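Local coordinates for Glyoxalase/Bleomycin resistance protein (Bacillus cereus ATCC 14579, PDB 1XQA) that is of unknown function but binds magnesium and is a member of the vicinal oxygen chelate superfamily, possibly a glyoxalase, at residues K23-T28 with V64-E69; F99-E102 with T108-V111. One frame throughout, in Å; residues are numbered along the deposited sequence. Where two conformers were deposited one is given.

Contact 1 (K23-T28 with V64-E69); sequences KYFGLT and VGFPQE
The rings of F25 and F66 carry most of this contact, which involves no hydrogen bond from one segment to the other. They meet obliquely, centroids 4.4 Å apart and planes inclined by 31°, with the two side chains crossing at about a right angle. CD1 of F25 sits over one face of the F66 ring, off towards its rim, and comes within 3.7 Å of F66 CG. In F66, CG stands anti to the carbonyl carbon (chi1 -70°), which carries the ring off the strand towards F25.

A second apolar touch comes from L27. Its CD2 methyl approaches the edge of the F66 ring near the ring plane, 4.2 Å from CE1.

Within segment 64-69, Q68 NE2 donates to F66 O at 3.0 Å from above the carbonyl plane, folding the amide back over the strand.

G26, with positive phi, turns the chain out of helix 14-25 between the two hydrophobic residues. F25 and F66 both also pack on I109 of strand 107-112, F66 further touches L21 of the helix, and Q68 reaches helix 71-83. The contact thus sets the C-terminal end of helix 14-25 against strand 64-67, an outermost strand of its sheet within the chain.

Contact 2 (F99-E102 with T108-V111); sequences FYVE and TIEV
F99 pairs with V111 through two backbone hydrogen bonds, F99 N to V111 O and V111 N to F99 O, both 2.9 Å. Above them the F99 ring folds across its partner: chi1 of 72° sets CG between the backbone N and carbonyl carbon, and V111 CB comes over one ring face as a CH-pi contact, 3.9 Å from the centroid. V74, N78 and L81 of helix 71-83 also pack on F99, as does P91 from a loop.

Y100, on the other face of the sheet, faces E110 in a non-hydrogen-bonded pair. The two side chains run alongside each other in the same direction, ring and carboxylate planes only 9° apart, with Y100 CE1 3.7 Å from E110 CB. At the far end a water lies in the plane of the ring, 2.5 Å from Y100 OH, and gives a weak hydrogen bond to E110 OE2. The Y100 ring also meets that of H63 edge-to-face.

V101 returns to the face of F99 and pairs with I109 by two more backbone bonds. Its CG1 packs 4.0 Å from I109 CB, the two side chains pointing the same way.

E102 closes the segment opposite T108. Its chain bends at chi2 (-95°), bringing the carboxylate back to the neighbouring strand, where T108 OG1 donates to E102 OE2 at 2.7 Å, nearly along the C-O axis.

This is a regular antiparallel beta hairpin, strands 97-103 and 107-112, apolar on the helix-covered face of F99, V101, I109 and V111. Its other face supplies E110, which with H63 makes up the protein's share of the magnesium site, consistent with the metal-bearing sheet of a vicinal oxygen chelate fold.

From the N terminus, the chain passes through strand 6-11 and helix 14-25, then goes on through strands 28-33, 37-41 and 47-52 before contact 1 closes that long loop by bringing strand 64-67 to the end of the helix. Helix 71-83 follows, and contact 2 then closes a short hairpin. The two are in series, neither nested nor crossed. They join where strand 64-67 runs parallel to 107-112: V64 O and F66 N bond to the backbone of E110, and F25 CE1 packs 3.6 Å from V111 CG2. Helix 14-25, from the first half of the chain, is thereby tied to the sheet carrying the magnesium ligand E110.

Contact 1 (K23-T28 with V64-E69)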
# COMPACT_ATOMS: atom_id res chain seq x y z
N LYS A 23 2.12 0.78 1.76
CA LYS A 23 2.71 0.00 0.68
C LYS A 23 3.43 -1.26 1.16
O LYS A 23 3.19 -2.35 0.64
CB LYS A 23 3.68 0.87 -0.12
CG LYS A 23 4.19 0.17 -1.39
CD LYS A 23 4.97 1.10 -2.25
CE LYS A 23 5.48 0.36 -3.47
NZ LYS A 23 6.03 1.29 -4.50
N TYR A 24 4.30 -1.10 2.16
CA TYR A 24 5.19 -2.20 2.56
C TYR A 24 4.69 -3.05 3.74
O TYR A 24 5.06 -4.22 3.88
CB TYR A 24 6.61 -1.67 2.81
CG TYR A 24 7.21 -1.10 1.55
CD1 TYR A 24 7.69 -1.95 0.54
CD2 TYR A 24 7.23 0.27 1.33
CE1 TYR A 24 8.19 -1.43 -0.64
CE2 TYR A 24 7.75 0.80 0.13
CZ TYR A 24 8.23 -0.07 -0.84
OH TYR A 24 8.73 0.46 -2.00
N PHE A 25 3.83 -2.48 4.57
CA PHE A 25 3.43 -3.19 5.78
C PHE A 25 1.93 -3.42 5.90
O PHE A 25 1.45 -3.97 6.88
CB PHE A 25 4.06 -2.55 7.02
CG PHE A 25 5.54 -2.60 6.99
CD1 PHE A 25 6.21 -3.78 7.30
CD2 PHE A 25 6.28 -1.50 6.55
CE1 PHE A 25 7.59 -3.86 7.21
CE2 PHE A 25 7.67 -1.57 6.46
CZ PHE A 25 8.32 -2.75 6.80
N GLY A 26 1.21 -3.02 4.87
CA GLY A 26 -0.22 -3.32 4.78
C GLY A 26 -1.11 -2.65 5.82
O GLY A 26 -2.23 -3.09 6.04
N LEU A 27 -0.63 -1.57 6.44
CA LEU A 27 -1.44 -0.84 7.41
C LEU A 27 -2.54 -0.08 6.69
O LEU A 27 -2.40 0.26 5.52
CB LEU A 27 -0.57 0.13 8.24
CG LEU A 27 0.58 -0.43 9.09
CD1 LEU A 27 1.06 0.64 10.07
CD2 LEU A 27 0.14 -1.69 9.85
N THR A 28 -3.63 0.20 7.42
CA THR A 28 -4.81 0.89 6.87
C THR A 28 -5.11 2.18 7.64
O THR A 28 -5.15 2.17 8.87
CB THR A 28 -6.07 -0.02 6.96
OG1 THR A 28 -5.83 -1.25 6.27
CG2 THR A 28 -7.31 0.66 6.38
N VAL A 64 10.54 0.20 15.61
CA VAL A 64 9.23 -0.45 15.61
C VAL A 64 9.31 -1.74 14.81
O VAL A 64 9.77 -1.72 13.66
CB VAL A 64 8.16 0.48 14.98
CG1 VAL A 64 6.79 -0.16 15.08
CG2 VAL A 64 8.16 1.82 15.70
N GLY A 65 8.85 -2.85 15.38
CA GLY A 65 9.04 -4.15 14.75
C GLY A 65 7.78 -4.79 14.18
O GLY A 65 6.72 -4.80 14.83
N PHE A 66 7.92 -5.32 12.97
CA PHE A 66 6.84 -5.98 12.22
C PHE A 66 7.22 -7.43 11.95
O PHE A 66 7.85 -7.72 10.92
CB PHE A 66 6.63 -5.29 10.87
CG PHE A 66 6.04 -3.93 10.97
CD1 PHE A 66 4.69 -3.74 10.72
CD2 PHE A 66 6.82 -2.85 11.31
CE1 PHE A 66 4.13 -2.48 10.79
CE2 PHE A 66 6.28 -1.58 11.40
CZ PHE A 66 4.91 -1.40 11.14
N PRO A 67 6.86 -8.35 12.86
CA PRO A 67 7.21 -9.76 12.68
C PRO A 67 6.51 -10.38 11.48
O PRO A 67 5.40 -10.00 11.13
CB PRO A 67 6.71 -10.42 13.98
CG PRO A 67 5.69 -9.50 14.50
CD PRO A 67 6.14 -8.13 14.12
N GLN A 68 7.18 -11.36 10.87
CA GLN A 68 6.65 -12.02 9.68
C GLN A 68 6.41 -13.49 9.95
O GLN A 68 6.98 -14.06 10.88
CB GLN A 68 7.62 -11.86 8.50
CG GLN A 68 7.91 -10.41 8.14
CD GLN A 68 6.67 -9.64 7.75
OE1 GLN A 68 5.87 -10.10 6.94
NE2 GLN A 68 6.51 -8.45 8.32
N GLU A 69 5.57 -14.11 9.13
CA GLU A 69 5.18 -15.49 9.32
C GLU A 69 6.28 -16.47 8.93
O GLU A 69 6.29 -17.62 9.37
CB GLU A 69 3.91 -15.79 8.52
CG GLU A 69 3.05 -16.90 9.10
CD GLU A 69 2.59 -16.61 10.51
OE1 GLU A 69 2.24 -15.44 10.80
OE2 GLU A 69 2.57 -17.56 11.34

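Contact 2 (F99-E102 with T108-V111)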
# COMPACT_ATOMS: atom_id res chain seq x y z
N PHE A 99 16.14 -7.60 9.57
CA PHE A 99 16.82 -6.44 9.01
C PHE A 99 16.12 -5.18 9.46
O PHE A 99 15.01 -5.23 10.00
CB PHE A 99 16.92 -6.51 7.49
CG PHE A 99 15.61 -6.27 6.77
CD1 PHE A 99 15.24 -4.99 6.37
CD2 PHE A 99 14.76 -7.34 6.48
CE1 PHE A 99 14.05 -4.76 5.70
CE2 PHE A 99 13.56 -7.12 5.80
CZ PHE A 99 13.21 -5.85 5.41
N TYR A 100 16.79 -4.06 9.24
CA TYR A 100 16.24 -2.77 9.60
C TYR A 100 16.15 -1.88 8.36
O TYR A 100 16.92 -2.04 7.41
CB TYR A 100 17.08 -2.10 10.68
CG TYR A 100 17.22 -2.94 11.92
CD1 TYR A 100 16.33 -2.82 12.97
CD2 TYR A 100 18.23 -3.91 12.01
CE1 TYR A 100 16.44 -3.61 14.10
CE2 TYR A 100 18.35 -4.72 13.13
CZ TYR A 100 17.45 -4.57 14.17
OH TYR A 100 17.57 -5.36 15.30
N VAL A 101 15.24 -0.91 8.41
CA VAL A 101 15.12 0.08 7.36
C VAL A 101 14.77 1.43 7.98
O VAL A 101 13.94 1.52 8.87
CB VAL A 101 14.09 -0.34 6.28
CG1 VAL A 101 12.69 -0.54 6.87
CG2 VAL A 101 14.07 0.66 5.08
N GLU A 102 15.43 2.49 7.50
CA GLU A 102 15.12 3.85 7.92
C GLU A 102 13.93 4.30 7.12
O GLU A 102 14.02 4.43 5.90
CB GLU A 102 16.29 4.77 7.62
CG GLU A 102 17.61 4.23 8.03
CD GLU A 102 18.00 4.71 9.38
OE1 GLU A 102 19.03 5.42 9.46
OE2 GLU A 102 17.26 4.38 10.34
N THR A 108 13.14 4.18 12.53
CA THR A 108 13.65 2.91 12.04
C THR A 108 12.61 1.83 12.28
O THR A 108 11.98 1.79 13.35
CB THR A 108 14.94 2.55 12.78
OG1 THR A 108 15.90 3.58 12.51
CG2 THR A 108 15.50 1.18 12.33
N ILE A 109 12.44 0.96 11.28
CA ILE A 109 11.56 -0.18 11.37
C ILE A 109 12.40 -1.46 11.34
O ILE A 109 13.38 -1.56 10.61
CB ILE A 109 10.55 -0.18 10.18
CG1 ILE A 109 9.45 0.86 10.43
CG2 ILE A 109 9.95 -1.58 9.98
CD1 ILE A 109 8.51 1.08 9.23
N GLU A 110 12.01 -2.41 12.17
CA GLU A 110 12.61 -3.73 12.15
C GLU A 110 11.66 -4.74 11.49
O GLU A 110 10.46 -4.74 11.74
CB GLU A 110 12.86 -4.15 13.61
CG GLU A 110 13.34 -5.56 13.80
CD GLU A 110 13.15 -6.01 15.24
OE1 GLU A 110 12.30 -5.43 15.94
OE2 GLU A 110 13.84 -6.95 15.66
N VAL A 111 12.23 -5.63 10.67
CA VAL A 111 11.43 -6.65 10.00
C VAL A 111 12.11 -7.97 10.34
O VAL A 111 13.30 -8.10 10.15
CB VAL A 111 11.39 -6.43 8.46
CG1 VAL A 111 10.53 -7.52 7.77
CG2 VAL A 111 10.89 -5.01 8.11
O HOH W 1 15.93 -5.63 17.15